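Local structure of putative 2OG-Fe(II) oxygenase family protein (Caulobacter crescentus CB15, 3OOX) at residues A[134-139]-A[265-269]; A[199-205]-A[221-227]; A[272-278]-A[295-299]. The protein probably uses iron(II) and O2 to turn 2-oxoglutarate into ethylene and, in a second reaction, to oxidise L-arginine while 2-oxoglutarate becomes succinate. All blocks are in the same frame, centred on the assembly; numbering follows the deposited sequence. Where two conformers were deposited one is given.

Contact 1. Residues A[134-139]-A[265-269]; sequences LYNSLD and TPFFL
L138 and D139 of helix 134-139 come nearest to F267 and L269 of the strand, with the CA atoms of L138 and F267 6.6 Å apart. The helix axis runs 9.1 Å from the strand axis at a crossing angle of -51°. F267 fills the gap between them. Its CG stands anti to the backbone N (chi1 -179°), which carries the phenyl toward the helix. There the ring makes an edge-to-face stack with Y135: the planes are perpendicular, the centroids lie 5.0 Å apart, and F267 CE1 sits over the centre of the tyrosine ring. One face of the phenylalanine lies against the helix backbone at L138 C and D139 N, toward the rim of the ring. L138 runs antiparallel alongside F267, with its CD1 3.8 Å from F267 CB. At the far end of the ring, D139 OD1 lies 3.5 Å from F267 CE2 and also touches L269 CD1, while its other oxygen, OD2, forms a salt bridge with R103. The Y135 hydroxyl reaches past the ring pair and is satisfied by S169 O, while F267 CE1 sits on one ring face. At the other edge of the contact, L134 CD2 meets T265 OG1 at 3.7 Å, the leucine set roughly perpendicular to the threonine. This is mostly apolar packing of the long helix 127-152 on the larger sheet, as in the double-stranded beta-helix (jelly-roll) core of 2-oxoglutarate oxygenases.

Contact 2. Residues A[199-205]-A[221-227]; sequences LLLGAEE and NPPPGCL. With EDO (1,2-ethanediol), chain F.
Between the L201-L227 pair and the approach of E204 to P222, three waters bridge the two segments and take over much of the bonding between their backbones. Water 1 is hydrogen-bonded to L200 O, C226 O and A203 N, while water 2 accepts from G202 N and donates to C226 O. Water 3 joins E204 OE1 to P223 O and C226 N. A 1,2-ethanediol, probably from the crystallisation liquor, extends the network: its O1 takes a nearly straight bond from G225 N (2.6 Å, 173°) and donates to E204 OE2. The E204 chain reaches this group because CG lies between the backbone N and the carbonyl carbon (chi1 58°) and the chain bends again at chi2. The contact lies where strands 197-201 and 227-231, neighbours in the larger sheet of the double-stranded beta-helix, run out into the excursion that supplies strands 208-211 and 217-219 to the smaller sheet. On the strand side, L201 and L227 lie next to each other with their ends turned the same way, tightly packed with L201 CD2 3.4 Å from L227 CD2; helix 127-152 covers them through L134 and L138. At the other end N221 grips E205 twice. E205 N donates to N221 OD1 at 2.6 Å, in the carbonyl plane, and N221 ND2 donates to E205 OE2 at 2.8 Å. The second bond comes in from above the carboxylate plane, which stands 81° from the amide. With an alanine in place of N221, E205 N is likely to lose this acceptor and the E205 carboxylate its amide partner, leaving it freer to turn. Between these ends, A203 CB packs 3.9 Å from P222 CG, and E204 CB lies 3.2 Å from P222 O.

Contact 3. Residues A[272-278]-A[295-299]; sequences ASDYEIK and SITAD
Four backbone hydrogen bonds join A272-K278 to S295-D299. I277 and I296 form an antiparallel hydrogen-bonded pair: I277 N donates to I296 O at 2.8 Å, and I296 N returns a longer bond of 3.2 Å to I277 O. Farther along, A298 N meets Y275 O at 2.8 Å, nearly along the C=O axis, and D299 N reaches S273 O at 3.0 Å on a lone pair. These last two donors belong to the first turn of helix 298-309, so carbonyls of the preceding segment accept from N-H groups that have no partner inside a helix. T297 is the N-cap: its OG1, set between its own backbone N and carbonyl carbon (chi1 63°), caps a backbone N just past D299, and T297 N bonds back to E300 OE1, the reciprocal pattern of a capping box. The two-stranded sheet thus leads straight into the C-terminal helix. A272 to Y275 make a type I turn, closed by Y275 N to A272 O, which presents the S273 and Y275 carbonyls to the helix start. A water links S273 OG with D299 OD1; S273 OG also bonds H114, and D299 OD2 holds Q303. Farther out come aliphatic contacts: I277 CD1 lies 4.0 Å from A298 CA, and both isoleucines touch R237 of helix 233-238. At the sheet's end S295 OG lies 3.3 Å from K278 CB.

Overall arrangement
Following the chain from the N terminus, helix 127-152 comes first and packs on strand 262-269 much later in the chain, so contact 1 closes a long loop that holds the whole smaller sheet and three strands of the larger. Contact 2 lies within that loop: it shuts the short excursion from strand 197-201 to strand 227-231. The two touch directly, since strands 262-269 and 197-201 are neighbours, F267 O probably bonds L199 N, and L138 rests on L227. Contact 3 follows in series, closing a short loop after 265-269 and starting the last helix. Its centre is about 21 Å from that of contact 1 and about 31 Å from that of contact 2, across the chain's centre.

Contact 1. Residues A[134-139]-A[265-269]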
loop_
_atom_site.group_PDB
_atom_site.type_symbol
_atom_site.label_atom_id
_atom_site.label_comp_id
_atom_site.label_asym_id
_atom_site.label_seq_id
_atom_site.Cartn_x
_atom_site.Cartn_y
_atom_site.Cartn_z
ATOM N N LEU A 134 12.349 3.477 5.967
ATOM C CA LEU A 134 11.426 2.477 5.447
ATOM C C LEU A 134 10.560 3.033 4.314
ATOM O O LEU A 134 10.323 2.346 3.301
ATOM C CB LEU A 134 10.571 1.883 6.578
ATOM C CG LEU A 134 9.637 0.716 6.183
ATOM C CD1 LEU A 134 10.370 -0.481 5.626
ATOM C CD2 LEU A 134 8.750 0.273 7.366
ATOM N N TYR A 135 10.105 4.271 4.482
ATOM C CA TYR A 135 9.341 5.001 3.452
ATOM C C TYR A 135 10.124 4.996 2.124
ATOM O O TYR A 135 9.633 4.570 1.081
ATOM C CB TYR A 135 9.063 6.440 3.914
ATOM C CG TYR A 135 8.250 7.300 2.960
ATOM C CD1 TYR A 135 8.790 7.741 1.753
ATOM C CD2 TYR A 135 6.925 7.623 3.227
ATOM C CE1 TYR A 135 8.082 8.502 0.889
ATOM C CE2 TYR A 135 6.165 8.407 2.333
ATOM C CZ TYR A 135 6.766 8.835 1.146
ATOM O OH TYR A 135 6.038 9.558 0.247
ATOM N N ASN A 136 11.370 5.433 2.218
ATOM C CA ASN A 136 12.170 5.565 1.002
ATOM C C ASN A 136 12.608 4.219 0.444
ATOM O O ASN A 136 12.712 4.051 -0.782
ATOM C CB ASN A 136 13.368 6.488 1.287
ATOM C CG ASN A 136 12.940 7.941 1.501
ATOM O OD1 ASN A 136 13.261 8.537 2.548
ATOM N ND2 ASN A 136 12.193 8.494 0.558
ATOM N N SER A 137 12.840 3.239 1.311
ATOM C CA SER A 137 13.164 1.900 0.870
ATOM C C SER A 137 12.020 1.229 0.107
ATOM O O SER A 137 12.228 0.590 -0.915
ATOM C CB SER A 137 13.534 1.058 2.081
ATOM O OG SER A 137 13.799 -0.253 1.686
ATOM N N LEU A 138 10.809 1.357 0.644
ATOM C CA LEU A 138 9.646 0.774 -0.030
ATOM C C LEU A 138 9.306 1.553 -1.305
ATOM O O LEU A 138 8.863 0.964 -2.289
ATOM C CB LEU A 138 8.472 0.696 0.932
ATOM C CG LEU A 138 8.641 -0.372 2.014
ATOM C CD1 LEU A 138 7.567 -0.221 3.098
ATOM C CD2 LEU A 138 8.624 -1.777 1.445
ATOM N N ASP A 139 9.496 2.874 -1.278
ATOM C CA ASP A 139 9.280 3.705 -2.479
ATOM C C ASP A 139 10.250 3.250 -3.575
ATOM O O ASP A 139 9.870 3.141 -4.752
ATOM C CB ASP A 139 9.475 5.207 -2.182
ATOM C CG ASP A 139 8.884 6.091 -3.244
ATOM O OD1 ASP A 139 7.775 5.796 -3.735
ATOM O OD2 ASP A 139 9.525 7.120 -3.584
ATOM N N THR A 265 2.810 -2.361 8.157
ATOM C CA THR A 265 3.383 -1.114 7.659
ATOM C C THR A 265 3.280 -1.027 6.132
ATOM O O THR A 265 4.308 -0.915 5.435
ATOM C CB THR A 265 4.856 -0.923 8.123
ATOM O OG1 THR A 265 5.702 -1.899 7.490
ATOM C CG2 THR A 265 4.962 -1.036 9.666
ATOM N N PRO A 266 2.050 -1.021 5.582
ATOM C CA PRO A 266 1.898 -0.890 4.149
ATOM C C PRO A 266 2.366 0.469 3.599
ATOM O O PRO A 266 2.194 1.481 4.244
ATOM C CB PRO A 266 0.390 -1.051 3.926
ATOM C CG PRO A 266 -0.211 -0.651 5.221
ATOM C CD PRO A 266 0.757 -1.111 6.277
ATOM N N PHE A 267 2.894 0.443 2.372
ATOM C CA PHE A 267 3.328 1.646 1.678
ATOM C C PHE A 267 2.432 1.821 0.467
ATOM O O PHE A 267 2.432 0.957 -0.435
ATOM C CB PHE A 267 4.791 1.525 1.266
ATOM C CG PHE A 267 5.314 2.751 0.568
ATOM C CD1 PHE A 267 5.702 3.861 1.298
ATOM C CD2 PHE A 267 5.354 2.819 -0.799
ATOM C CE1 PHE A 267 6.136 4.999 0.711
ATOM C CE2 PHE A 267 5.803 3.992 -1.402
ATOM C CZ PHE A 267 6.234 5.059 -0.620
ATOM N N PHE A 268 1.694 2.925 0.443
ATOM C CA PHE A 268 0.773 3.282 -0.636
ATOM C C PHE A 268 1.492 4.228 -1.595
ATOM O O PHE A 268 1.577 5.462 -1.351
ATOM C CB PHE A 268 -0.485 3.918 -0.050
ATOM C CG PHE A 268 -1.237 3.019 0.886
ATOM C CD1 PHE A 268 -2.156 2.107 0.397
ATOM C CD2 PHE A 268 -1.030 3.073 2.256
ATOM C CE1 PHE A 268 -2.877 1.305 1.260
ATOM C CE2 PHE A 268 -1.716 2.215 3.112
ATOM C CZ PHE A 268 -2.627 1.320 2.596
ATOM N N LEU A 269 1.977 3.639 -2.704
ATOM C CA LEU A 269 2.725 4.378 -3.688
ATOM C C LEU A 269 1.762 5.059 -4.633
ATOM O O LEU A 269 0.842 4.422 -5.168
ATOM C CB LEU A 269 3.677 3.460 -4.456
ATOM C CG LEU A 269 4.820 4.090 -5.241
ATOM C CD1 LEU A 269 5.972 3.056 -5.413
ATOM C CD2 LEU A 269 4.352 4.644 -6.589
#

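Contact 2. Residues A[199-205]-A[221-227]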
loop_
_atom_site.group_PDB
_atom_site.type_symbol
_atom_site.label_atom_id
_atom_site.label_comp_id
_atom_site.label_asym_id
_atom_site.label_seq_id
_atom_site.Cartn_x
_atom_site.Cartn_y
_atom_site.Cartn_z
ATOM N N LEU A 199 2.619 -1.796 -1.382
ATOM C CA LEU A 199 3.625 -2.767 -1.022
ATOM C C LEU A 199 3.515 -3.133 0.456
ATOM O O LEU A 199 3.620 -2.253 1.312
ATOM C CB LEU A 199 5.026 -2.225 -1.333
ATOM C CG LEU A 199 5.304 -1.969 -2.804
ATOM C CD1 LEU A 199 5.129 -0.490 -3.121
ATOM C CD2 LEU A 199 6.700 -2.485 -3.219
ATOM N N LEU A 200 3.314 -4.421 0.745
ATOM C CA LEU A 200 3.059 -4.894 2.111
ATOM C C LEU A 200 4.056 -5.935 2.564
ATOM O O LEU A 200 4.072 -7.065 2.069
ATOM C CB LEU A 200 1.662 -5.514 2.184
ATOM C CG LEU A 200 1.195 -6.015 3.539
ATOM C CD1 LEU A 200 1.005 -4.901 4.547
ATOM C CD2 LEU A 200 -0.085 -6.827 3.339
ATOM N N LEU A 201 4.864 -5.529 3.531
ATOM C CA LEU A 201 5.692 -6.471 4.271
ATOM C C LEU A 201 4.886 -7.284 5.300
ATOM O O LEU A 201 3.803 -6.870 5.721
ATOM C CB LEU A 201 6.784 -5.738 5.036
ATOM C CG LEU A 201 7.799 -5.003 4.177
ATOM C CD1 LEU A 201 8.490 -3.892 5.053
ATOM C CD2 LEU A 201 8.796 -5.970 3.524
ATOM N N GLY A 202 5.435 -8.415 5.725
ATOM C CA GLY A 202 4.958 -9.113 6.931
ATOM C C GLY A 202 3.600 -9.768 6.851
ATOM O O GLY A 202 2.971 -9.995 7.891
ATOM N N ALA A 203 3.148 -10.115 5.653
ATOM C CA ALA A 203 1.828 -10.723 5.486
ATOM C C ALA A 203 1.757 -12.225 5.815
ATOM O O ALA A 203 0.680 -12.824 5.761
ATOM C CB ALA A 203 1.312 -10.474 4.062
ATOM N N GLU A 204 2.896 -12.850 6.131
ATOM C CA GLU A 204 2.885 -14.260 6.483
ATOM C C GLU A 204 1.889 -14.510 7.630
ATOM O O GLU A 204 1.904 -13.812 8.650
ATOM C CB GLU A 204 4.298 -14.767 6.830
ATOM C CG GLU A 204 5.005 -14.054 7.968
ATOM C CD GLU A 204 5.859 -12.865 7.528
ATOM O OE1 GLU A 204 5.572 -12.237 6.486
ATOM O OE2 GLU A 204 6.792 -12.514 8.270
ATOM N N GLU A 205 1.010 -15.492 7.411
ATOM C CA GLU A 205 -0.032 -15.893 8.380
ATOM C C GLU A 205 -0.848 -14.702 8.883
ATOM O O GLU A 205 -1.298 -14.676 10.036
ATOM C CB GLU A 205 0.590 -16.658 9.559
ATOM C CG GLU A 205 1.347 -17.928 9.143
ATOM C CD GLU A 205 0.463 -18.938 8.416
ATOM O OE1 GLU A 205 -0.727 -19.068 8.777
ATOM O OE2 GLU A 205 0.964 -19.603 7.483
ATOM N N ASN A 221 -0.949 -15.867 1.451
ATOM C CA ASN A 221 -0.245 -16.261 2.663
ATOM C C ASN A 221 1.209 -16.546 2.333
ATOM O O ASN A 221 1.604 -17.720 2.162
ATOM C CB ASN A 221 -0.870 -17.496 3.309
ATOM C CG ASN A 221 -0.304 -17.750 4.687
ATOM O OD1 ASN A 221 0.245 -16.838 5.315
ATOM N ND2 ASN A 221 -0.439 -18.989 5.181
ATOM N N PRO A 222 2.017 -15.493 2.215
ATOM C CA PRO A 222 3.373 -15.747 1.714
ATOM C C PRO A 222 4.297 -16.270 2.804
ATOM O O PRO A 222 3.994 -16.162 3.984
ATOM C CB PRO A 222 3.839 -14.355 1.295
ATOM C CG PRO A 222 3.153 -13.452 2.273
ATOM C CD PRO A 222 1.794 -14.053 2.472
ATOM N N PRO A 223 5.454 -16.815 2.403
ATOM C CA PRO A 223 6.476 -17.062 3.407
ATOM C C PRO A 223 7.012 -15.751 3.946
ATOM O O PRO A 223 6.764 -14.699 3.358
ATOM C CB PRO A 223 7.593 -17.792 2.634
ATOM C CG PRO A 223 7.264 -17.712 1.217
ATOM C CD PRO A 223 5.909 -17.084 1.034
ATOM N N PRO A 224 7.754 -15.787 5.050
ATOM C CA PRO A 224 8.438 -14.618 5.579
ATOM C C PRO A 224 9.408 -13.998 4.563
ATOM O O PRO A 224 9.793 -14.679 3.607
ATOM C CB PRO A 224 9.178 -15.163 6.809
ATOM C CG PRO A 224 8.514 -16.395 7.139
ATOM C CD PRO A 224 8.006 -16.982 5.884
ATOM N N GLY A 225 9.765 -12.739 4.788
ATOM C CA GLY A 225 10.708 -12.009 3.932
ATOM C C GLY A 225 10.195 -11.763 2.533
ATOM O O GLY A 225 10.969 -11.782 1.561
ATOM N N CYS A 226 8.879 -11.534 2.412
ATOM C CA CYS A 226 8.302 -11.187 1.118
ATOM C C CYS A 226 7.555 -9.849 1.177
ATOM O O CYS A 226 7.271 -9.314 2.242
ATOM C CB CYS A 226 7.307 -12.256 0.610
ATOM S SG CYS A 226 7.951 -13.909 0.255
ATOM N N LEU A 227 7.279 -9.317 -0.010
ATOM C CA LEU A 227 6.376 -8.199 -0.199
ATOM C C LEU A 227 5.174 -8.686 -0.992
ATOM O O LEU A 227 5.319 -9.327 -2.030
ATOM C CB LEU A 227 7.058 -7.064 -0.984
ATOM C CG LEU A 227 8.033 -6.195 -0.195
ATOM C CD1 LEU A 227 9.019 -5.508 -1.142
ATOM C CD2 LEU A 227 7.295 -5.142 0.641
HETATM C C1 EDO F . 9.092 -10.637 7.905
HETATM O O1 EDO F . 8.678 -11.378 6.737
HETATM C C2 EDO F . 10.608 -10.610 8.095
HETATM O O2 EDO F . 11.199 -11.913 7.928
HETATM O O HOH W 1 4.402 -9.947 3.012
HETATM O O HOH W 2 7.985 -9.144 5.017
HETATM O O HOH W 3 6.422 -12.040 3.948
#

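Contact 3. Residues A[272-278]-A[295-299]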
loop_
_atom_site.group_PDB
_atom_site.type_symbol
_atom_site.label_atom_id
_atom_site.label_comp_id
_atom_site.label_asym_id
_atom_site.label_seq_id
_atom_site.Cartn_x
_atom_site.Cartn_y
_atom_site.Cartn_z
ATOM N N ALA A 272 2.928 11.225 -8.929
ATOM C CA ALA A 272 3.028 12.663 -8.783
ATOM C C ALA A 272 1.666 13.344 -8.971
ATOM O O ALA A 272 0.902 13.013 -9.881
ATOM C CB ALA A 272 4.018 13.193 -9.826
ATOM N N SER A 273 1.385 14.300 -8.107
ATOM C CA SER A 273 0.101 15.008 -8.082
ATOM C C SER A 273 -0.295 15.623 -9.419
ATOM O O SER A 273 -1.448 15.565 -9.823
ATOM C CB SER A 273 0.143 16.117 -7.053
ATOM O OG SER A 273 0.241 15.569 -5.776
ATOM N N ASP A 274 0.696 16.182 -10.108
ATOM C CA ASP A 274 0.498 16.788 -11.408
ATOM C C ASP A 274 0.646 15.878 -12.631
ATOM O O ASP A 274 0.623 16.365 -13.784
ATOM C CB ASP A 274 1.397 18.046 -11.542
ATOM C CG ASP A 274 2.897 17.764 -11.391
ATOM O OD1 ASP A 274 3.260 16.584 -11.223
ATOM O OD2 ASP A 274 3.717 18.738 -11.516
ATOM N N TYR A 275 0.790 14.570 -12.411
ATOM C CA TYR A 275 0.900 13.609 -13.501
ATOM C C TYR A 275 -0.479 13.440 -14.140
ATOM O O TYR A 275 -1.456 13.112 -13.456
ATOM C CB TYR A 275 1.388 12.262 -13.005
ATOM C CG TYR A 275 1.405 11.207 -14.081
ATOM C CD1 TYR A 275 2.214 11.340 -15.183
ATOM C CD2 TYR A 275 0.644 10.045 -13.973
ATOM C CE1 TYR A 275 2.252 10.388 -16.163
ATOM C CE2 TYR A 275 0.687 9.078 -14.933
ATOM C CZ TYR A 275 1.493 9.241 -16.031
ATOM O OH TYR A 275 1.532 8.260 -17.014
ATOM N N GLU A 276 -0.564 13.693 -15.449
ATOM C CA GLU A 276 -1.797 13.485 -16.181
ATOM C C GLU A 276 -1.891 12.001 -16.547
ATOM O O GLU A 276 -1.028 11.421 -17.256
ATOM C CB GLU A 276 -1.861 14.336 -17.456
ATOM C CG GLU A 276 -3.111 14.024 -18.264
ATOM C CD GLU A 276 -3.242 14.854 -19.550
ATOM O OE1 GLU A 276 -2.555 14.519 -20.523
ATOM O OE2 GLU A 276 -4.028 15.800 -19.567
ATOM N N ILE A 277 -2.934 11.374 -16.005
ATOM C CA ILE A 277 -3.282 10.010 -16.322
ATOM C C ILE A 277 -4.100 10.031 -17.602
ATOM O O ILE A 277 -5.250 10.487 -17.615
ATOM C CB ILE A 277 -4.085 9.305 -15.164
ATOM C CG1 ILE A 277 -3.312 9.380 -13.846
ATOM C CG2 ILE A 277 -4.453 7.868 -15.541
ATOM C CD1 ILE A 277 -4.153 8.922 -12.658
ATOM N N LYS A 278 -3.485 9.539 -18.667
ATOM C CA LYS A 278 -4.081 9.469 -19.994
ATOM C C LYS A 278 -3.908 8.034 -20.500
ATOM O O LYS A 278 -2.821 7.456 -20.453
ATOM C CB LYS A 278 -3.432 10.494 -20.928
ATOM C CG LYS A 278 -3.919 10.392 -22.368
ATOM C CD LYS A 278 -3.329 11.511 -23.227
ATOM C CE LYS A 278 -3.911 11.472 -24.635
ATOM N NZ LYS A 278 -3.569 10.201 -25.354
ATOM N N SER A 295 -8.875 12.693 -19.772
ATOM C CA SER A 295 -7.760 12.438 -18.872
ATOM C C SER A 295 -7.933 13.216 -17.566
ATOM O O SER A 295 -8.808 14.071 -17.438
ATOM C CB SER A 295 -6.440 12.784 -19.550
ATOM O OG SER A 295 -6.304 12.073 -20.768
ATOM N N ILE A 296 -7.091 12.907 -16.577
ATOM C CA ILE A 296 -7.257 13.459 -15.224
ATOM C C ILE A 296 -5.905 13.464 -14.552
ATOM O O ILE A 296 -5.110 12.554 -14.794
ATOM C CB ILE A 296 -8.306 12.623 -14.394
ATOM C CG1 ILE A 296 -8.723 13.376 -13.136
ATOM C CG2 ILE A 296 -7.784 11.187 -14.070
ATOM C CD1 ILE A 296 -9.986 12.822 -12.476
ATOM N N THR A 297 -5.591 14.484 -13.751
ATOM C CA THR A 297 -4.333 14.433 -13.012
ATOM C C THR A 297 -4.479 13.442 -11.861
ATOM O O THR A 297 -5.584 13.198 -11.383
ATOM C CB THR A 297 -3.886 15.761 -12.417
ATOM O OG1 THR A 297 -4.827 16.222 -11.433
ATOM C CG2 THR A 297 -3.741 16.858 -13.506
ATOM N N ALA A 298 -3.361 12.913 -11.380
ATOM C CA ALA A 298 -3.416 11.996 -10.242
ATOM C C ALA A 298 -4.072 12.668 -9.042
ATOM O O ALA A 298 -4.896 12.056 -8.322
ATOM C CB ALA A 298 -1.998 11.535 -9.869
ATOM N N ASP A 299 -3.779 13.955 -8.802
ATOM C CA ASP A 299 -4.369 14.597 -7.641
ATOM C C ASP A 299 -5.874 14.811 -7.816
ATOM O O ASP A 299 -6.631 14.677 -6.837
ATOM C CB ASP A 299 -3.689 15.908 -7.252
ATOM C CG ASP A 299 -4.091 16.345 -5.870
ATOM O OD1 ASP A 299 -3.796 15.573 -4.915
ATOM O OD2 ASP A 299 -4.752 17.406 -5.768
HETATM O O HOH W 4 -1.774 13.781 -5.128
#